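Local coordinates for hypothetical protein PH1789 (Pyrococcus horikoshii, PDB 1WR2) that is of unknown function but contains an ATP-grasp domain, the fold of a large family of nucleotide-binding proteins, at residues Glu182-Leu194 with Val216-Val228. Numbering follows the deposited sequence.
Sequences EEPADIDAIVDML and VFVYNKGEGAVIV
D186 OD2 receives the backbone N-H of G224 at 2.9 Å, the donor standing 43° out of the carboxylate plane, while its twin OD1 accepts from A189 N (2.8 Å), capping the first turn of helix 187-203. A water donates to OD1 as well. With CG anti to the backbone N (chi1 -168°), the side chain reaches from the helix start into the turn joining strands 208-218 and 225-234. Aspartate suits this N-cap because its short side chain can fold back to the first-turn N-H with one oxygen and leave the other for G224 N; glycine suits the positive phi of both G222 and G224.

The backbones meet beside it: D186 N donates to Y219 O (2.7 Å), and K221 N to P184 O (3.1 Å). These bonds flank the single beta bridge between A185 and N220.

Beyond the cap the contact turns apolar. A189, small enough for close approach, lays CB on G224 CA at 3.7 Å. The branches of V218 cross I190 at about a right angle, CG2 lying 3.9 Å from I190 CG1. M193 bends at chi3 (-80°), bringing its methyl CE 3.5 Å from A225 CB, tighter than usual for two carbons, and into ordinary contact with V216 CG1 (3.6 Å).

The two N-H bonds to its carboxylate thus tie the N-cap to the hairpin, and an ionised D186 would probably be favoured by these donors and the adjacent helix N-terminus.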
ATOM      1  N   GLU A 182      22.037  -9.926  14.610  1.00 73.31           N
ATOM      2  CA  GLU A 182      20.617  -9.629  14.781  1.00 73.26           C
ATOM      3  C   GLU A 182      19.741 -10.687  14.118  1.00 72.83           C
ATOM      4  O   GLU A 182      20.225 -11.524  13.353  1.00 72.60           O
ATOM      5  CB  GLU A 182      20.289  -8.264  14.182  1.00 73.50           C
ATOM      6  CG  GLU A 182      21.049  -7.120  14.805  1.00 75.23           C
ATOM      7  CD  GLU A 182      20.822  -5.818  14.071  1.00 76.60           C
ATOM      8  OE1 GLU A 182      19.648  -5.418  13.916  1.00 77.18           O
ATOM      9  OE2 GLU A 182      21.818  -5.193  13.647  1.00 78.65           O
ATOM     10  N   GLU A 183      18.445 -10.639  14.417  1.00 71.59           N
ATOM     11  CA  GLU A 183      17.488 -11.583  13.855  1.00 69.75           C
ATOM     12  C   GLU A 183      17.168 -11.231  12.411  1.00 67.77           C
ATOM     13  O   GLU A 183      16.873 -10.082  12.090  1.00 67.68           O
ATOM     14  CB  GLU A 183      16.199 -11.586  14.675  1.00 70.97           C
ATOM     15  CG  GLU A 183      16.338 -12.219  16.048  1.00 72.98           C
ATOM     16  CD  GLU A 183      15.096 -12.032  16.900  1.00 74.81           C
ATOM     17  OE1 GLU A 183      13.993 -12.398  16.438  1.00 73.67           O
ATOM     18  OE2 GLU A 183      15.224 -11.516  18.033  1.00 76.01           O
ATOM     19  N   PRO A 184      17.228 -12.224  11.516  1.00 65.66           N
ATOM     20  CA  PRO A 184      16.940 -11.999  10.100  1.00 63.38           C
ATOM     21  C   PRO A 184      15.460 -11.771   9.847  1.00 61.28           C
ATOM     22  O   PRO A 184      14.606 -12.349  10.521  1.00 59.74           O
ATOM     23  CB  PRO A 184      17.444 -13.276   9.445  1.00 64.22           C
ATOM     24  CG  PRO A 184      17.140 -14.305  10.482  1.00 66.09           C
ATOM     25  CD  PRO A 184      17.596 -13.630  11.757  1.00 65.55           C
ATOM     26  N   ALA A 185      15.163 -10.921   8.872  1.00 57.70           N
ATOM     27  CA  ALA A 185      13.786 -10.626   8.518  1.00 54.41           C
ATOM     28  C   ALA A 185      13.204 -11.866   7.853  1.00 52.19           C
ATOM     29  O   ALA A 185      13.932 -12.803   7.525  1.00 49.77           O
ATOM     30  CB  ALA A 185      13.741  -9.439   7.565  1.00 54.97           C
ATOM     31  N   ASP A 186      11.892 -11.874   7.657  1.00 49.65           N
ATOM     32  CA  ASP A 186      11.242 -13.011   7.027  1.00 49.57           C
ATOM     33  C   ASP A 186      11.391 -12.914   5.511  1.00 48.29           C
ATOM     34  O   ASP A 186      10.497 -12.425   4.824  1.00 48.59           O
ATOM     35  CB  ASP A 186       9.760 -13.050   7.402  1.00 49.22           C
ATOM     36  CG  ASP A 186       9.098 -14.362   7.021  1.00 50.07           C
ATOM     37  OD1 ASP A 186       9.389 -14.880   5.923  1.00 49.10           O
ATOM     38  OD2 ASP A 186       8.279 -14.871   7.814  1.00 51.37           O
ATOM     39  N   ILE A 187      12.520 -13.390   4.996  1.00 47.06           N
ATOM     40  CA  ILE A 187      12.803 -13.353   3.564  1.00 46.06           C
ATOM     41  C   ILE A 187      11.759 -14.071   2.725  1.00 44.69           C
ATOM     42  O   ILE A 187      11.321 -13.557   1.696  1.00 43.58           O
ATOM     43  CB  ILE A 187      14.170 -13.993   3.253  1.00 47.54           C
ATOM     44  CG1 ILE A 187      15.263 -13.321   4.089  1.00 48.78           C
ATOM     45  CG2 ILE A 187      14.474 -13.871   1.766  1.00 46.27           C
ATOM     46  CD1 ILE A 187      15.374 -11.841   3.875  1.00 47.77           C
ATOM     47  N   ASP A 188      11.377 -15.268   3.156  1.00 44.50           N
ATOM     48  CA  ASP A 188      10.380 -16.062   2.440  1.00 43.86           C
ATOM     49  C   ASP A 188       9.078 -15.287   2.264  1.00 41.53           C
ATOM     50  O   ASP A 188       8.380 -15.428   1.254  1.00 38.91           O
ATOM     51  CB  ASP A 188      10.114 -17.363   3.199  1.00 47.18           C
ATOM     52  CG  ASP A 188      11.306 -18.301   3.179  1.00 49.88           C
ATOM     53  OD1 ASP A 188      12.419 -17.869   3.548  1.00 52.32           O
ATOM     54  OD2 ASP A 188      11.128 -19.474   2.794  1.00 53.32           O
ATOM     55  N   ALA A 189       8.749 -14.474   3.260  1.00 38.98           N
ATOM     56  CA  ALA A 189       7.543 -13.668   3.204  1.00 39.79           C
ATOM     57  C   ALA A 189       7.722 -12.627   2.098  1.00 38.54           C
ATOM     58  O   ALA A 189       6.801 -12.339   1.338  1.00 38.10           O
ATOM     59  CB  ALA A 189       7.309 -12.985   4.546  1.00 39.19           C
ATOM     60  N   ILE A 190       8.920 -12.067   2.002  1.00 37.39           N
ATOM     61  CA  ILE A 190       9.171 -11.080   0.961  1.00 35.96           C
ATOM     62  C   ILE A 190       9.080 -11.755  -0.396  1.00 35.92           C
ATOM     63  O   ILE A 190       8.483 -11.222  -1.324  1.00 32.50           O
ATOM     64  CB  ILE A 190      10.551 -10.443   1.107  1.00 34.87           C
ATOM     65  CG1 ILE A 190      10.675  -9.799   2.489  1.00 33.97           C
ATOM     66  CG2 ILE A 190      10.746  -9.402   0.012  1.00 35.92           C
ATOM     67  CD1 ILE A 190      12.036  -9.234   2.786  1.00 33.56           C
ATOM     68  N   VAL A 191       9.679 -12.936  -0.511  1.00 35.74           N
ATOM     69  CA  VAL A 191       9.649 -13.674  -1.765  1.00 37.60           C
ATOM     70  C   VAL A 191       8.211 -13.936  -2.199  1.00 39.66           C
ATOM     71  O   VAL A 191       7.879 -13.833  -3.380  1.00 39.96           O
ATOM     72  CB  VAL A 191      10.386 -15.023  -1.625  1.00 38.68           C
ATOM     73  CG1 VAL A 191      10.135 -15.885  -2.845  1.00 37.61           C
ATOM     74  CG2 VAL A 191      11.875 -14.779  -1.443  1.00 35.70           C
ATOM     75  N   ASP A 192       7.358 -14.278  -1.240  1.00 40.65           N
ATOM     76  CA  ASP A 192       5.960 -14.549  -1.543  1.00 41.81           C
ATOM     77  C   ASP A 192       5.256 -13.284  -2.054  1.00 40.35           C
ATOM     78  O   ASP A 192       4.461 -13.351  -2.996  1.00 39.54           O
ATOM     79  CB  ASP A 192       5.245 -15.095  -0.303  1.00 45.04           C
ATOM     80  CG  ASP A 192       3.832 -15.577  -0.609  1.00 47.63           C
ATOM     81  OD1 ASP A 192       3.677 -16.468  -1.475  1.00 50.00           O
ATOM     82  OD2 ASP A 192       2.882 -15.065   0.016  1.00 49.51           O
ATOM     83  N   MET A 193       5.553 -12.133  -1.452  1.00 38.63           N
ATOM     84  CA  MET A 193       4.930 -10.887  -1.899  1.00 38.32           C
ATOM     85  C   MET A 193       5.346 -10.533  -3.315  1.00 35.23           C
ATOM     86  O   MET A 193       4.520 -10.146  -4.134  1.00 32.56           O
ATOM     87  CB  MET A 193       5.286  -9.731  -0.980  1.00 40.01           C
ATOM     88  CG  MET A 193       4.402  -9.631   0.241  1.00 45.49           C
ATOM     89  SD  MET A 193       4.693  -8.080   1.108  1.00 47.52           S
ATOM     90  CE  MET A 193       6.187  -8.508   2.013  1.00 47.67           C
ATOM     91  N   LEU A 194       6.634 -10.668  -3.606  1.00 32.24           N
ATOM     92  CA  LEU A 194       7.131 -10.363  -4.940  1.00 32.32           C
ATOM     93  C   LEU A 194       6.456 -11.237  -6.002  1.00 32.81           C
ATOM     94  O   LEU A 194       6.097 -10.756  -7.080  1.00 32.09           O
ATOM     95  CB  LEU A 194       8.656 -10.549  -4.985  1.00 31.25           C
ATOM     96  CG  LEU A 194       9.528  -9.460  -4.343  1.00 31.86           C
ATOM     97  CD1 LEU A 194      10.973  -9.969  -4.225  1.00 31.48           C
ATOM     98  CD2 LEU A 194       9.458  -8.171  -5.190  1.00 28.97           C
ATOM     99  N   VAL A 216       5.722  -1.319   3.541  1.00 34.68           N
ATOM    100  CA  VAL A 216       5.459  -2.722   3.839  1.00 36.12           C
ATOM    101  C   VAL A 216       6.351  -3.008   5.044  1.00 37.38           C
ATOM    102  O   VAL A 216       7.521  -2.630   5.042  1.00 34.33           O
ATOM    103  CB  VAL A 216       5.906  -3.667   2.703  1.00 36.52           C
ATOM    104  CG1 VAL A 216       5.829  -5.117   3.186  1.00 36.77           C
ATOM    105  CG2 VAL A 216       5.033  -3.474   1.474  1.00 36.65           C
ATOM    106  N   PHE A 217       5.808  -3.643   6.076  1.00 37.37           N
ATOM    107  CA  PHE A 217       6.623  -3.964   7.240  1.00 39.89           C
ATOM    108  C   PHE A 217       6.939  -5.451   7.179  1.00 40.77           C
ATOM    109  O   PHE A 217       6.041  -6.272   6.969  1.00 40.76           O
ATOM    110  CB  PHE A 217       5.885  -3.671   8.560  1.00 39.35           C
ATOM    111  CG  PHE A 217       5.661  -2.206   8.842  1.00 40.86           C
ATOM    112  CD1 PHE A 217       6.515  -1.235   8.335  1.00 42.33           C
ATOM    113  CD2 PHE A 217       4.612  -1.803   9.663  1.00 40.58           C
ATOM    114  CE1 PHE A 217       6.332   0.110   8.641  1.00 38.88           C
ATOM    115  CE2 PHE A 217       4.423  -0.462   9.974  1.00 39.12           C
ATOM    116  CZ  PHE A 217       5.284   0.495   9.461  1.00 40.83           C
ATOM    117  N   VAL A 218       8.209  -5.798   7.352  1.00 40.13           N
ATOM    118  CA  VAL A 218       8.615  -7.197   7.335  1.00 42.33           C
ATOM    119  C   VAL A 218       9.105  -7.598   8.718  1.00 42.96           C
ATOM    120  O   VAL A 218      10.035  -7.005   9.263  1.00 42.82           O
ATOM    121  CB  VAL A 218       9.732  -7.461   6.301  1.00 41.67           C
ATOM    122  CG1 VAL A 218      10.102  -8.940   6.305  1.00 40.25           C
ATOM    123  CG2 VAL A 218       9.259  -7.055   4.911  1.00 40.75           C
ATOM    124  N   TYR A 219       8.461  -8.610   9.286  1.00 45.62           N
ATOM    125  CA  TYR A 219       8.811  -9.085  10.613  1.00 48.60           C
ATOM    126  C   TYR A 219       9.869 -10.177  10.560  1.00 51.02           C
ATOM    127  O   TYR A 219      10.288 -10.596   9.482  1.00 50.51           O
ATOM    128  CB  TYR A 219       7.551  -9.578  11.323  1.00 48.56           C
ATOM    129  CG  TYR A 219       6.466  -8.521  11.383  1.00 47.11           C
ATOM    130  CD1 TYR A 219       6.702  -7.291  11.998  1.00 44.23           C
ATOM    131  CD2 TYR A 219       5.211  -8.746  10.816  1.00 46.74           C
ATOM    132  CE1 TYR A 219       5.713  -6.313  12.048  1.00 44.56           C
ATOM    133  CE2 TYR A 219       4.215  -7.772  10.859  1.00 44.21           C
ATOM    134  CZ  TYR A 219       4.472  -6.564  11.477  1.00 42.44           C
ATOM    135  OH  TYR A 219       3.486  -5.613  11.546  1.00 41.55           O
ATOM    136  N   ASN A 220      10.301 -10.638  11.728  1.00 53.76           N
ATOM    137  CA  ASN A 220      11.335 -11.659  11.789  1.00 57.04           C
ATOM    138  C   ASN A 220      10.925 -12.977  11.157  1.00 58.12           C
ATOM    139  O   ASN A 220       9.761 -13.190  10.827  1.00 57.78           O
ATOM    140  CB  ASN A 220      11.776 -11.867  13.236  1.00 58.21           C
ATOM    141  CG  ASN A 220      12.172 -10.565  13.906  1.00 59.04           C
ATOM    142  OD1 ASN A 220      12.876  -9.741  13.318  1.00 59.81           O
ATOM    143  ND2 ASN A 220      11.723 -10.375  15.139  1.00 59.03           N
ATOM    144  N   LYS A 221      11.904 -13.858  10.986  1.00 59.99           N
ATOM    145  CA  LYS A 221      11.687 -15.156  10.362  1.00 60.92           C
ATOM    146  C   LYS A 221      10.445 -15.884  10.859  1.00 60.62           C
ATOM    147  O   LYS A 221      10.182 -15.944  12.061  1.00 59.67           O
ATOM    148  CB  LYS A 221      12.924 -16.037  10.571  1.00 62.70           C
ATOM    149  CG  LYS A 221      13.010 -17.243   9.640  1.00 65.86           C
ATOM    150  CD  LYS A 221      14.364 -17.932   9.781  1.00 67.86           C
ATOM    151  CE  LYS A 221      14.537 -19.068   8.782  1.00 69.89           C
ATOM    152  NZ  LYS A 221      13.556 -20.168   8.991  1.00 70.69           N
ATOM    153  N   GLY A 222       9.679 -16.422   9.915  1.00 60.60           N
ATOM    154  CA  GLY A 222       8.480 -17.166  10.257  1.00 60.35           C
ATOM    155  C   GLY A 222       7.245 -16.399  10.696  1.00 60.28           C
ATOM    156  O   GLY A 222       6.233 -17.016  11.029  1.00 59.94           O
ATOM    157  N   GLU A 223       7.297 -15.070  10.706  1.00 59.59           N
ATOM    158  CA  GLU A 223       6.125 -14.306  11.120  1.00 59.34           C
ATOM    159  C   GLU A 223       5.600 -13.320  10.076  1.00 57.06           C
ATOM    160  O   GLU A 223       4.991 -12.302  10.411  1.00 57.53           O
ATOM    161  CB  GLU A 223       6.399 -13.603  12.450  1.00 60.40           C
ATOM    162  CG  GLU A 223       7.583 -12.680  12.453  1.00 64.56           C
ATOM    163  CD  GLU A 223       8.078 -12.395  13.857  1.00 65.88           C
ATOM    164  OE1 GLU A 223       8.921 -11.490  14.022  1.00 67.71           O
ATOM    165  OE2 GLU A 223       7.628 -13.084  14.796  1.00 67.05           O
ATOM    166  N   GLY A 224       5.846 -13.648   8.810  1.00 53.93           N
ATOM    167  CA  GLY A 224       5.372 -12.852   7.690  1.00 51.06           C
ATOM    168  C   GLY A 224       5.651 -11.362   7.599  1.00 49.33           C
ATOM    169  O   GLY A 224       6.627 -10.844   8.143  1.00 47.56           O
ATOM    170  N   ALA A 225       4.773 -10.674   6.874  1.00 48.22           N
ATOM    171  CA  ALA A 225       4.882  -9.236   6.667  1.00 46.35           C
ATOM    172  C   ALA A 225       3.493  -8.632   6.503  1.00 45.46           C
ATOM    173  O   ALA A 225       2.497  -9.357   6.441  1.00 46.15           O
ATOM    174  CB  ALA A 225       5.718  -8.959   5.429  1.00 44.51           C
ATOM    175  N   VAL A 226       3.429  -7.306   6.420  1.00 42.47           N
ATOM    176  CA  VAL A 226       2.155  -6.620   6.265  1.00 41.08           C
ATOM    177  C   VAL A 226       2.292  -5.355   5.411  1.00 39.70           C
ATOM    178  O   VAL A 226       3.249  -4.596   5.550  1.00 39.16           O
ATOM    179  CB  VAL A 226       1.561  -6.256   7.651  1.00 39.50           C
ATOM    180  CG1 VAL A 226       2.412  -5.199   8.334  1.00 39.23           C
ATOM    181  CG2 VAL A 226       0.129  -5.794   7.499  1.00 41.65           C
ATOM    182  N   ILE A 227       1.334  -5.154   4.513  1.00 37.82           N
ATOM    183  CA  ILE A 227       1.314  -3.990   3.627  1.00 36.36           C
ATOM    184  C   ILE A 227       0.600  -2.842   4.338  1.00 35.55           C
ATOM    185  O   ILE A 227      -0.557  -2.974   4.732  1.00 36.05           O
ATOM    186  CB  ILE A 227       0.574  -4.323   2.325  1.00 34.00           C
ATOM    187  CG1 ILE A 227       1.323  -5.432   1.581  1.00 33.29           C
ATOM    188  CG2 ILE A 227       0.429  -3.080   1.469  1.00 34.32           C
ATOM    189  CD1 ILE A 227       0.522  -6.064   0.452  1.00 32.49           C
ATOM    190  N   VAL A 228       1.283  -1.716   4.496  1.00 33.06           N
ATOM    191  CA  VAL A 228       0.701  -0.578   5.191  1.00 31.85           C
ATOM    192  C   VAL A 228      -0.045   0.414   4.308  1.00 32.72           C
ATOM    193  O   VAL A 228      -1.083   0.950   4.703  1.00 32.69           O
ATOM    194  CB  VAL A 228       1.785   0.152   6.006  1.00 32.71           C
ATOM    195  CG1 VAL A 228       1.179   1.313   6.781  1.00 33.74           C
ATOM    196  CG2 VAL A 228       2.445  -0.838   6.958  1.00 29.19           C
TER
HETATM  197  O   HOH W   1      10.229 -17.192   6.721  1.00 53.31           O